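Local coordinates for DUF3845 domain-containing protein (Bacteroides thetaiotaomicron VPI-5482, PDB 3GF6) that is of unknown function but is a bacterial lipoprotein with an all-beta fold, its family grouped with the C1q/TNF-like clan, at residues Leu57-Gln66 with Asn76-Ser86; Lys111-Gly120 with Ile209-Gln220. One frame throughout, in Å; residues are numbered along the deposited sequence. Where two conformers were deposited one is given.

Interaction 1 (Leu57-Gln66 with Asn76-Ser86)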
loop_
_atom_site.group_PDB
_atom_site.type_symbol
_atom_site.label_atom_id
_atom_site.label_comp_id
_atom_site.label_asym_id
_atom_site.label_seq_id
_atom_site.Cartn_x
_atom_site.Cartn_y
_atom_site.Cartn_z
ATOM N N LEU A 57 12.237 -9.383 8.892
ATOM C CA LEU A 57 10.780 -9.236 9.033
ATOM C C LEU A 57 10.167 -8.713 7.732
ATOM O O LEU A 57 10.341 -7.531 7.390
ATOM C CB LEU A 57 10.469 -8.299 10.192
ATOM C CG LEU A 57 10.987 -8.676 11.585
ATOM C CD1 LEU A 57 10.881 -7.441 12.501
ATOM C CD2 LEU A 57 10.212 -9.854 12.157
ATOM N N THR A 58 9.427 -9.578 7.056
ATOM C CA THR A 58 8.753 -9.238 5.784
ATOM C C THR A 58 7.263 -9.088 6.089
ATOM O O THR A 58 6.632 -10.023 6.635
ATOM C CB THR A 58 8.989 -10.297 4.744
ATOM O OG1 THR A 58 10.398 -10.569 4.652
ATOM C CG2 THR A 58 8.425 -9.801 3.404
ATOM N N PHE A 59 6.692 -7.919 5.772
ATOM C CA PHE A 59 5.278 -7.671 6.063
ATOM C C PHE A 59 4.671 -6.680 5.142
ATOM O O PHE A 59 5.394 -5.953 4.439
ATOM C CB PHE A 59 5.041 -7.265 7.534
ATOM C CG PHE A 59 5.858 -6.105 7.993
ATOM C CD1 PHE A 59 5.464 -4.788 7.757
ATOM C CD2 PHE A 59 7.040 -6.320 8.656
ATOM C CE1 PHE A 59 6.302 -3.720 8.181
ATOM C CE2 PHE A 59 7.838 -5.265 9.084
ATOM C CZ PHE A 59 7.454 -3.977 8.863
HETATM N N MSE A 60 3.333 -6.684 5.088
HETATM C CA MSE A 60 2.650 -5.746 4.263
HETATM C C MSE A 60 1.590 -4.989 5.059
HETATM O O MSE A 60 1.186 -5.404 6.147
HETATM C CB MSE A 60 2.058 -6.418 3.008
HETATM C CG MSE A 60 1.031 -7.374 3.322
HETATM SE SE MSE A 60 -0.772 -6.604 3.231
HETATM C CE MSE A 60 -1.459 -8.420 3.318
ATOM N N ILE A 61 1.205 -3.849 4.486
ATOM C CA ILE A 61 0.253 -2.951 5.130
ATOM C C ILE A 61 -0.976 -2.863 4.234
ATOM O O ILE A 61 -0.900 -2.593 3.009
ATOM C CB ILE A 61 0.824 -1.529 5.338
ATOM C CG1 ILE A 61 2.138 -1.559 6.109
ATOM C CG2 ILE A 61 -0.245 -0.615 6.032
ATOM C CD1 ILE A 61 2.043 -2.203 7.467
ATOM N N ASP A 62 -2.143 -3.100 4.835
ATOM C CA ASP A 62 -3.425 -2.790 4.177
ATOM C C ASP A 62 -3.671 -1.315 4.453
ATOM O O ASP A 62 -3.825 -0.912 5.610
ATOM C CB ASP A 62 -4.597 -3.608 4.747
ATOM C CG ASP A 62 -4.568 -5.084 4.320
ATOM O OD1 ASP A 62 -3.730 -5.511 3.507
ATOM O OD2 ASP A 62 -5.388 -5.849 4.840
ATOM N N LEU A 63 -3.723 -0.508 3.401
ATOM C CA LEU A 63 -3.791 0.952 3.546
ATOM C C LEU A 63 -5.242 1.407 3.626
ATOM O O LEU A 63 -6.058 1.114 2.743
ATOM C CB LEU A 63 -3.105 1.646 2.385
ATOM C CG LEU A 63 -1.570 1.509 2.399
ATOM C CD1 LEU A 63 -1.094 1.946 1.003
ATOM C CD2 LEU A 63 -0.937 2.325 3.493
ATOM N N LYS A 64 -5.559 2.119 4.699
ATOM C CA LYS A 64 -6.931 2.526 4.964
ATOM C C LYS A 64 -6.963 3.964 5.488
ATOM O O LYS A 64 -5.980 4.431 6.052
ATOM C CB LYS A 64 -7.582 1.592 6.005
ATOM C CG LYS A 64 -7.650 0.145 5.551
ATOM C CD LYS A 64 -8.378 -0.752 6.565
ATOM C CE LYS A 64 -8.260 -2.188 6.079
ATOM N NZ LYS A 64 -8.971 -3.148 6.937
ATOM N N ASN A 65 -8.119 4.624 5.331
ATOM C CA ASN A 65 -8.388 5.943 5.897
ATOM C C ASN A 65 -9.648 5.856 6.755
ATOM O O ASN A 65 -10.555 5.095 6.402
ATOM C CB ASN A 65 -8.525 7.021 4.810
ATOM C CG ASN A 65 -7.298 7.085 3.908
ATOM O OD1 ASN A 65 -6.211 7.321 4.392
ATOM N ND2 ASN A 65 -7.477 6.878 2.586
ATOM N N GLN A 66 -9.710 6.630 7.846
ATOM C CA GLN A 66 -10.705 6.364 8.904
ATOM C C GLN A 66 -12.131 6.803 8.558
ATOM O O GLN A 66 -13.074 6.248 9.126
ATOM C CB GLN A 66 -10.295 6.958 10.245
ATOM C CG GLN A 66 -9.028 6.319 10.870
ATOM C CD GLN A 66 -8.921 6.594 12.353
ATOM O OE1 GLN A 66 -8.261 7.549 12.780
ATOM N NE2 GLN A 66 -9.599 5.780 13.148
ATOM N N ASN A 76 -13.337 -1.751 1.806
ATOM C CA ASN A 76 -12.226 -2.153 2.673
ATOM C C ASN A 76 -11.188 -1.105 2.914
ATOM O O ASN A 76 -10.366 -1.273 3.784
ATOM C CB ASN A 76 -11.523 -3.393 2.126
ATOM C CG ASN A 76 -12.441 -4.611 2.053
ATOM O OD1 ASN A 76 -13.426 -4.734 2.805
ATOM N ND2 ASN A 76 -12.102 -5.542 1.154
ATOM N N GLY A 77 -11.203 -0.011 2.163
ATOM C CA GLY A 77 -10.294 1.072 2.394
ATOM C C GLY A 77 -10.668 2.000 3.531
ATOM O O GLY A 77 -9.998 2.998 3.742
ATOM N N VAL A 78 -11.758 1.684 4.235
ATOM C CA VAL A 78 -12.196 2.459 5.398
ATOM C C VAL A 78 -11.791 1.759 6.672
ATOM O O VAL A 78 -12.135 0.596 6.897
ATOM C CB VAL A 78 -13.723 2.668 5.387
ATOM C CG1 VAL A 78 -14.187 3.473 6.659
ATOM C CG2 VAL A 78 -14.149 3.339 4.086
ATOM N N GLY A 79 -11.027 2.464 7.485
ATOM C CA GLY A 79 -10.620 1.963 8.787
ATOM C C GLY A 79 -9.220 2.437 9.132
ATOM O O GLY A 79 -8.778 3.472 8.647
ATOM N N LYS A 80 -8.545 1.699 10.010
ATOM C CA LYS A 80 -7.130 1.925 10.302
ATOM C C LYS A 80 -6.290 0.876 9.562
ATOM O O LYS A 80 -6.633 -0.307 9.540
ATOM C CB LYS A 80 -6.788 1.886 11.808
ATOM C CG LYS A 80 -7.426 2.998 12.639
ATOM C CD LYS A 80 -7.249 2.718 14.131
ATOM C CE LYS A 80 -8.194 3.535 14.973
ATOM N NZ LYS A 80 -7.994 3.283 16.437
ATOM N N SER A 81 -5.210 1.341 8.945
ATOM C CA SER A 81 -4.198 0.486 8.323
ATOM C C SER A 81 -3.715 -0.582 9.305
ATOM O O SER A 81 -3.685 -0.369 10.524
ATOM C CB SER A 81 -3.022 1.353 7.844
ATOM O OG SER A 81 -3.449 2.268 6.849
ATOM N N LYS A 82 -3.368 -1.747 8.782
ATOM C CA LYS A 82 -2.914 -2.841 9.593
ATOM C C LYS A 82 -1.765 -3.591 8.894
ATOM O O LYS A 82 -1.604 -3.531 7.679
ATOM C CB LYS A 82 -4.066 -3.775 9.895
ATOM C CG LYS A 82 -4.562 -4.496 8.717
ATOM C CD LYS A 82 -5.679 -5.492 9.109
ATOM C CE LYS A 82 -6.169 -6.218 7.890
ATOM N NZ LYS A 82 -7.291 -7.173 8.233
ATOM N N LEU A 83 -1.007 -4.297 9.691
ATOM C CA LEU A 83 0.219 -4.979 9.287
ATOM C C LEU A 83 0.021 -6.491 9.382
ATOM O O LEU A 83 -0.456 -7.017 10.412
ATOM C CB LEU A 83 1.324 -4.556 10.255
ATOM C CG LEU A 83 2.753 -5.086 10.136
ATOM C CD1 LEU A 83 3.726 -4.103 10.765
ATOM C CD2 LEU A 83 2.962 -6.552 10.683
ATOM N N THR A 84 0.482 -7.186 8.363
ATOM C CA THR A 84 0.339 -8.627 8.253
ATOM C C THR A 84 1.685 -9.197 7.880
ATOM O O THR A 84 2.252 -8.778 6.893
ATOM C CB THR A 84 -0.675 -9.002 7.129
ATOM O OG1 THR A 84 -1.963 -8.473 7.447
ATOM C CG2 THR A 84 -0.804 -10.545 7.015
HETATM N N MSE A 85 2.175 -10.181 8.650
HETATM C CA MSE A 85 3.392 -10.890 8.272
HETATM C C MSE A 85 3.264 -11.759 7.021
HETATM O O MSE A 85 2.196 -12.318 6.732
HETATM C CB MSE A 85 3.828 -11.804 9.396
HETATM C CG MSE A 85 4.094 -11.111 10.741
HETATM SE SE MSE A 85 5.419 -9.701 10.705
HETATM C CE MSE A 85 6.952 -10.746 10.072
ATOM N N SER A 86 4.388 -11.892 6.313
ATOM C CA SER A 86 4.490 -12.847 5.213
ATOM C C SER A 86 4.418 -14.251 5.755
ATOM O O SER A 86 4.393 -14.481 6.981
ATOM C CB SER A 86 5.783 -12.661 4.422
ATOM O OG SER A 86 6.887 -13.226 5.080
HETATM O O HOH W 1 -7.790 -8.041 5.581
HETATM O O HOH W 2 -11.774 -2.247 6.589
HETATM O O HOH W 3 -7.662 -2.831 9.556
#
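Leu83 turns its CG anti to the backbone N (chi1 180°), while Phe59 sets CG between its backbone N and carbonyl carbon (chi1 54°); together these torsions lay Leu83 CD1 over one face of the Phe59 ring. The methyl lies 3.9 Å from the ring centroid and 25° off the normal, a CH-pi contact. The selenium of selenomethionine Met85 comes obliquely to the same ring, SE 5.3 Å from its centroid, a Met-aromatic contact, and Met85 CE sets against Leu57 CD2.

The backbones form an antiparallel ladder in which Met60 and Thr84 are a hydrogen-bonded pair, Thr84 N to Met60 O being 2.9 Å. Strand 82-85 lines one side of strand 56-62, whose other side bonds to strand 187-198; the face bearing Phe59 and Ile61 packs on Val205 and Leu207 of the second sheet, as in a beta sandwich. Past the ladder, Ser81 OG accepts Lys64 N at 3.0 Å and also bonds to Tyr40 OH. The extended Lys64 chain runs across the 76-80 loop, CE 3.2 Å from Asn76 O, and its NZ reaches the carbonyls of Val78 and Lys80 through two waters. Another water joins Lys82 NZ to Asp62 OD2, the latter bond weak.

Interaction 2 (Lys111-Gly120 with Ile209-Gln220); sequences KYAVKLRLKG and IDKESYFELYEQ. With EDO (1,2-ethanediol), chain G; EDO (1,2-ethanediol), chain C.
Lys119 leans over the turn 210-213, and its chain can be followed atom by atom. CB lies 3.9 Å from Ser213 OG; CG passes Asp210 OD2; CD and CE pass both that oxygen and Glu212 OE1. In one of the two conformers of Lys119, the bend at chi4 (29°) leaves NZ 3.2 Å from Asp210 OD2, a salt bridge whose hydrogen bond is weak. Asp210 OD1 pairs with Arg208, so the carboxylate can be shared between two cations. Beneath the lysine, Ser213 OG accepts Lys119 N at 2.9 Å and donates to Asp210 O, which also takes Ser213 N and closes a type I turn.

Arg117 extends alongside Glu212, whose CB sits 3.6 Å above one face of the guanidinium; NE forms a salt bridge with Asp175, and NH1 reaches an ethanediol, probably from the crystallisation liquor. Tyr214 sets its ring over the backbone of Leu116 and Arg117, with Arg117 N 3.9 Å above the ring plane. Farther along, Tyr218 OH donates to Glu216 OE1 from above the carboxylate plane, and Lys115 CD lies 3.9 Å from Tyr218 CE1.

The reverse face is largely apolar from Val114 to Leu118: Leu217 CD1 meets Val114 CG2 at 3.6 Å and also approaches Tyr112, whose OH bonds to Ser105, while Val114 CG1 touches Phe215 CE1. Seven backbone hydrogen bonds join residues 111-117 to 214-220, and the 210-213 turn shifts the register by two before Gly120 pairs with Ile209. With this face directed at strand 187-198, two antiparallel sheets pack face to face, a beta sandwich consistent with the C1q/TNF clan.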
loop_
_atom_site.group_PDB
_atom_site.type_symbol
_atom_site.label_atom_id
_atom_site.label_comp_id
_atom_site.label_asym_id
_atom_site.label_seq_id
_atom_site.Cartn_x
_atom_site.Cartn_y
_atom_site.Cartn_z
ATOM N N LYS A 111 -14.916 1.486 -16.592
ATOM C CA LYS A 111 -13.600 2.112 -16.663
ATOM C C LYS A 111 -13.466 2.999 -15.436
ATOM O O LYS A 111 -14.408 3.735 -15.086
ATOM C CB LYS A 111 -13.465 2.956 -17.941
ATOM C CG LYS A 111 -13.363 2.140 -19.248
ATOM C CD LYS A 111 -12.101 1.258 -19.259
ATOM C CE LYS A 111 -11.937 0.466 -20.568
ATOM N NZ LYS A 111 -13.005 -0.554 -20.829
ATOM N N TYR A 112 -12.304 2.955 -14.801
ATOM C CA TYR A 112 -12.122 3.580 -13.509
ATOM C C TYR A 112 -11.018 4.626 -13.498
ATOM O O TYR A 112 -10.020 4.500 -14.215
ATOM C CB TYR A 112 -11.792 2.522 -12.457
ATOM C CG TYR A 112 -12.891 1.559 -12.110
ATOM C CD1 TYR A 112 -13.917 1.937 -11.257
ATOM C CD2 TYR A 112 -12.910 0.255 -12.640
ATOM C CE1 TYR A 112 -14.941 1.034 -10.894
ATOM C CE2 TYR A 112 -13.895 -0.663 -12.290
ATOM C CZ TYR A 112 -14.932 -0.257 -11.413
ATOM O OH TYR A 112 -15.935 -1.123 -11.054
ATOM N N ALA A 113 -11.193 5.645 -12.642
ATOM C CA ALA A 113 -10.157 6.638 -12.384
ATOM C C ALA A 113 -9.935 6.691 -10.892
ATOM O O ALA A 113 -10.887 6.550 -10.118
ATOM C CB ALA A 113 -10.582 8.028 -12.916
ATOM N N VAL A 114 -8.682 6.888 -10.484
ATOM C CA VAL A 114 -8.292 6.933 -9.085
ATOM C C VAL A 114 -7.586 8.253 -8.797
ATOM O O VAL A 114 -6.733 8.695 -9.565
ATOM C CB VAL A 114 -7.340 5.725 -8.710
ATOM C CG1 VAL A 114 -6.712 5.879 -7.327
ATOM C CG2 VAL A 114 -8.119 4.400 -8.766
ATOM N N LYS A 115 -7.920 8.849 -7.654
ATOM C CA LYS A 115 -7.195 10.001 -7.119
ATOM C C LYS A 115 -6.863 9.661 -5.696
ATOM O O LYS A 115 -7.772 9.282 -4.916
ATOM C CB LYS A 115 -8.073 11.264 -7.140
ATOM C CG LYS A 115 -8.584 11.624 -8.575
ATOM C CD LYS A 115 -9.457 12.853 -8.577
ATOM C CE LYS A 115 -9.853 13.273 -9.990
ATOM N NZ LYS A 115 -8.726 13.849 -10.742
ATOM N N LEU A 116 -5.578 9.724 -5.368
ATOM C CA LEU A 116 -5.169 9.412 -4.017
ATOM C C LEU A 116 -4.007 10.246 -3.559
ATOM O O LEU A 116 -3.246 10.794 -4.371
ATOM C CB LEU A 116 -4.870 7.910 -3.853
ATOM C CG LEU A 116 -3.665 7.280 -4.572
ATOM C CD1 LEU A 116 -2.339 7.579 -3.839
ATOM C CD2 LEU A 116 -3.860 5.769 -4.716
ATOM N N ARG A 117 -3.887 10.374 -2.246
ATOM C CA ARG A 117 -2.677 10.911 -1.615
ATOM C C ARG A 117 -2.338 9.987 -0.457
ATOM O O ARG A 117 -3.219 9.607 0.289
ATOM C CB ARG A 117 -2.866 12.349 -1.127
ATOM C CG ARG A 117 -1.608 12.968 -0.511
ATOM C CD ARG A 117 -1.849 14.478 -0.311
ATOM N NE ARG A 117 -0.706 15.149 0.287
ATOM C CZ ARG A 117 -0.750 16.396 0.737
ATOM N NH1 ARG A 117 -1.885 17.089 0.652
ATOM N NH2 ARG A 117 0.326 16.942 1.282
ATOM N N LEU A 118 -1.068 9.593 -0.345
ATOM C CA LEU A 118 -0.571 8.793 0.760
ATOM C C LEU A 118 0.564 9.566 1.387
ATOM O O LEU A 118 1.626 9.774 0.735
ATOM C CB LEU A 118 -0.084 7.411 0.270
ATOM C CG LEU A 118 0.600 6.558 1.339
ATOM C CD1 LEU A 118 -0.440 6.215 2.381
ATOM C CD2 LEU A 118 1.232 5.254 0.754
ATOM N N LYS A 119 0.320 10.069 2.615
ATOM C CA LYS A 119 1.272 10.917 3.314
ATOM C C LYS A 119 1.431 10.364 4.705
ATOM O O LYS A 119 0.447 10.029 5.338
ATOM C CB LYS A 119 0.779 12.385 3.362
ATOM C CG LYS A 119 1.679 13.349 4.149
ATOM C CD LYS A 119 1.174 14.791 4.026
ATOM C CE LYS A 119 1.883 15.777 4.953
ATOM N NZ LYS A 119 3.280 15.374 5.246
ATOM N N GLY A 120 2.665 10.272 5.165
ATOM C CA GLY A 120 2.944 9.673 6.464
ATOM C C GLY A 120 4.372 9.233 6.661
ATOM O O GLY A 120 5.266 9.730 6.013
ATOM N N ILE A 209 -0.120 7.610 9.418
ATOM C CA ILE A 209 -0.859 8.016 8.225
ATOM C C ILE A 209 -1.356 9.425 8.567
ATOM O O ILE A 209 -2.124 9.620 9.547
ATOM C CB ILE A 209 -2.040 7.095 7.916
ATOM C CG1 ILE A 209 -1.534 5.681 7.601
ATOM C CG2 ILE A 209 -2.939 7.698 6.799
ATOM C CD1 ILE A 209 -0.633 5.563 6.303
ATOM N N ASP A 210 -0.860 10.394 7.796
ATOM C CA ASP A 210 -1.180 11.803 8.032
ATOM C C ASP A 210 -2.592 12.077 7.545
ATOM O O ASP A 210 -3.117 11.435 6.609
ATOM C CB ASP A 210 -0.196 12.751 7.350
ATOM C CG ASP A 210 1.185 12.792 8.033
ATOM O OD1 ASP A 210 1.434 12.099 9.011
ATOM O OD2 ASP A 210 2.053 13.529 7.551
ATOM N N LYS A 211 -3.182 13.091 8.147
ATOM C CA LYS A 211 -4.579 13.455 7.892
ATOM C C LYS A 211 -4.864 13.829 6.434
ATOM O O LYS A 211 -5.992 13.731 6.006
ATOM C CB LYS A 211 -5.010 14.578 8.843
ATOM C CG LYS A 211 -4.623 15.957 8.451
ATOM C CD LYS A 211 -5.000 16.975 9.546
ATOM C CE LYS A 211 -3.783 17.577 10.211
ATOM N NZ LYS A 211 -2.938 18.361 9.246
ATOM N N GLU A 212 -3.840 14.246 5.678
ATOM C CA GLU A 212 -3.990 14.593 4.272
ATOM C C GLU A 212 -4.234 13.369 3.371
ATOM O O GLU A 212 -4.641 13.523 2.240
ATOM C CB GLU A 212 -2.744 15.315 3.748
ATOM C CG GLU A 212 -2.510 16.722 4.308
ATOM C CD GLU A 212 -1.884 16.777 5.686
ATOM O OE1 GLU A 212 -1.475 15.764 6.296
ATOM O OE2 GLU A 212 -1.825 17.896 6.186
ATOM N N SER A 213 -3.982 12.155 3.863
ATOM C CA SER A 213 -4.134 10.967 3.053
ATOM C C SER A 213 -5.608 10.761 2.717
ATOM O O SER A 213 -6.485 10.977 3.555
ATOM C CB SER A 213 -3.562 9.743 3.751
ATOM O OG SER A 213 -2.196 9.901 4.097
ATOM N N TYR A 214 -5.864 10.377 1.471
ATOM C CA TYR A 214 -7.217 10.075 0.996
ATOM C C TYR A 214 -7.167 9.170 -0.223
ATOM O O TYR A 214 -6.138 9.058 -0.895
ATOM C CB TYR A 214 -7.998 11.352 0.629
ATOM C CG TYR A 214 -7.604 11.988 -0.672
ATOM C CD1 TYR A 214 -8.235 11.622 -1.860
ATOM C CD2 TYR A 214 -6.600 12.943 -0.717
ATOM C CE1 TYR A 214 -7.876 12.190 -3.079
ATOM C CE2 TYR A 214 -6.230 13.547 -1.907
ATOM C CZ TYR A 214 -6.860 13.147 -3.095
ATOM O OH TYR A 214 -6.534 13.749 -4.256
ATOM N N PHE A 215 -8.312 8.583 -0.526
ATOM C CA PHE A 215 -8.449 7.681 -1.649
ATOM C C PHE A 215 -9.806 7.887 -2.258
ATOM O O PHE A 215 -10.789 7.850 -1.545
ATOM C CB PHE A 215 -8.331 6.236 -1.148
ATOM C CG PHE A 215 -8.573 5.226 -2.209
ATOM C CD1 PHE A 215 -7.530 4.823 -3.033
ATOM C CD2 PHE A 215 -9.853 4.748 -2.468
ATOM C CE1 PHE A 215 -7.766 3.906 -4.058
ATOM C CE2 PHE A 215 -10.094 3.858 -3.501
ATOM C CZ PHE A 215 -9.059 3.428 -4.286
ATOM N N GLU A 216 -9.865 8.070 -3.586
ATOM C CA GLU A 216 -11.109 8.225 -4.345
ATOM C C GLU A 216 -11.090 7.341 -5.567
ATOM O O GLU A 216 -10.057 7.236 -6.231
ATOM C CB GLU A 216 -11.323 9.656 -4.833
ATOM C CG GLU A 216 -11.438 10.635 -3.714
ATOM C CD GLU A 216 -11.567 12.082 -4.166
ATOM O OE1 GLU A 216 -11.447 12.387 -5.361
ATOM O OE2 GLU A 216 -11.807 12.923 -3.289
ATOM N N LEU A 217 -12.243 6.755 -5.869
ATOM C CA LEU A 217 -12.436 5.902 -7.035
ATOM C C LEU A 217 -13.707 6.339 -7.794
ATOM O O LEU A 217 -14.794 6.418 -7.209
ATOM C CB LEU A 217 -12.575 4.438 -6.628
ATOM C CG LEU A 217 -12.752 3.411 -7.755
ATOM C CD1 LEU A 217 -11.551 3.379 -8.730
ATOM C CD2 LEU A 217 -12.975 2.009 -7.136
ATOM N N TYR A 218 -13.536 6.612 -9.078
ATOM C CA TYR A 218 -14.603 7.001 -9.973
ATOM C C TYR A 218 -14.852 5.927 -11.021
ATOM O O TYR A 218 -13.904 5.329 -11.536
ATOM C CB TYR A 218 -14.240 8.313 -10.697
ATOM C CG TYR A 218 -14.069 9.467 -9.752
ATOM C CD1 TYR A 218 -12.848 9.702 -9.110
ATOM C CD2 TYR A 218 -15.156 10.296 -9.438
ATOM C CE1 TYR A 218 -12.707 10.757 -8.197
ATOM C CE2 TYR A 218 -15.016 11.344 -8.538
ATOM C CZ TYR A 218 -13.795 11.560 -7.924
ATOM O OH TYR A 218 -13.657 12.596 -7.049
ATOM N N GLU A 219 -16.128 5.711 -11.350
ATOM C CA GLU A 219 -16.514 5.063 -12.581
ATOM C C GLU A 219 -16.629 6.177 -13.634
ATOM O O GLU A 219 -17.320 7.157 -13.407
ATOM C CB GLU A 219 -17.853 4.358 -12.459
ATOM C CG GLU A 219 -17.875 3.114 -11.648
ATOM C CD GLU A 219 -19.251 2.434 -11.640
ATOM O OE1 GLU A 219 -20.159 2.865 -12.390
ATOM O OE2 GLU A 219 -19.439 1.500 -10.829
ATOM N N GLN A 220 -15.914 6.053 -14.747
ATOM C CA GLN A 220 -15.949 7.071 -15.806
ATOM C C GLN A 220 -17.172 6.953 -16.703
ATOM O O GLN A 220 -17.535 5.853 -17.100
ATOM C CB GLN A 220 -14.693 6.973 -16.681
ATOM C CG GLN A 220 -13.441 7.233 -15.926
ATOM C CD GLN A 220 -12.161 7.012 -16.728
ATOM O OE1 GLN A 220 -11.177 6.574 -16.167
ATOM N NE2 GLN A 220 -12.159 7.375 -18.008
HETATM C C1 EDO G . -4.332 13.008 -6.469
HETATM O O1 EDO G . -3.893 13.459 -5.183
HETATM C C2 EDO G . -4.200 14.193 -7.429
HETATM O O2 EDO G . -5.493 14.713 -7.737
HETATM C C1 EDO C . -4.100 17.683 -1.555
HETATM O O1 EDO C . -4.579 16.638 -0.749
HETATM C C2 EDO C . -5.245 18.092 -2.420
HETATM O O2 EDO C . -6.015 18.874 -1.541
HETATM O O HOH W 4 -17.344 3.198 -16.866
HETATM O O HOH W 5 -17.968 -0.007 -9.531
#

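How the interactions relate
Both contacts are partly buried antiparallel ladders, but they belong to different sheets: interaction 1 to the one containing strand 187-198, interaction 2 to the one containing strand 203-219. Each packs its apolar face against the other's strand, Val114 and Leu116 of interaction 2 touching Leu188 and Phe190. Interaction 1 lies deeper, its centre about 8 Å from the chain centre against about 12 Å for interaction 2. Polar chemistry differs: in interaction 1 waters carry the lysine ends to carbonyls and a carboxylate, whereas direct salt bridges engage Lys115, Arg117 and, in one conformer, Lys119. Centres about 16 Å apart, they touch where both ladders break, Asn65 OD1 lying 3.6 Å from Ser213 CB.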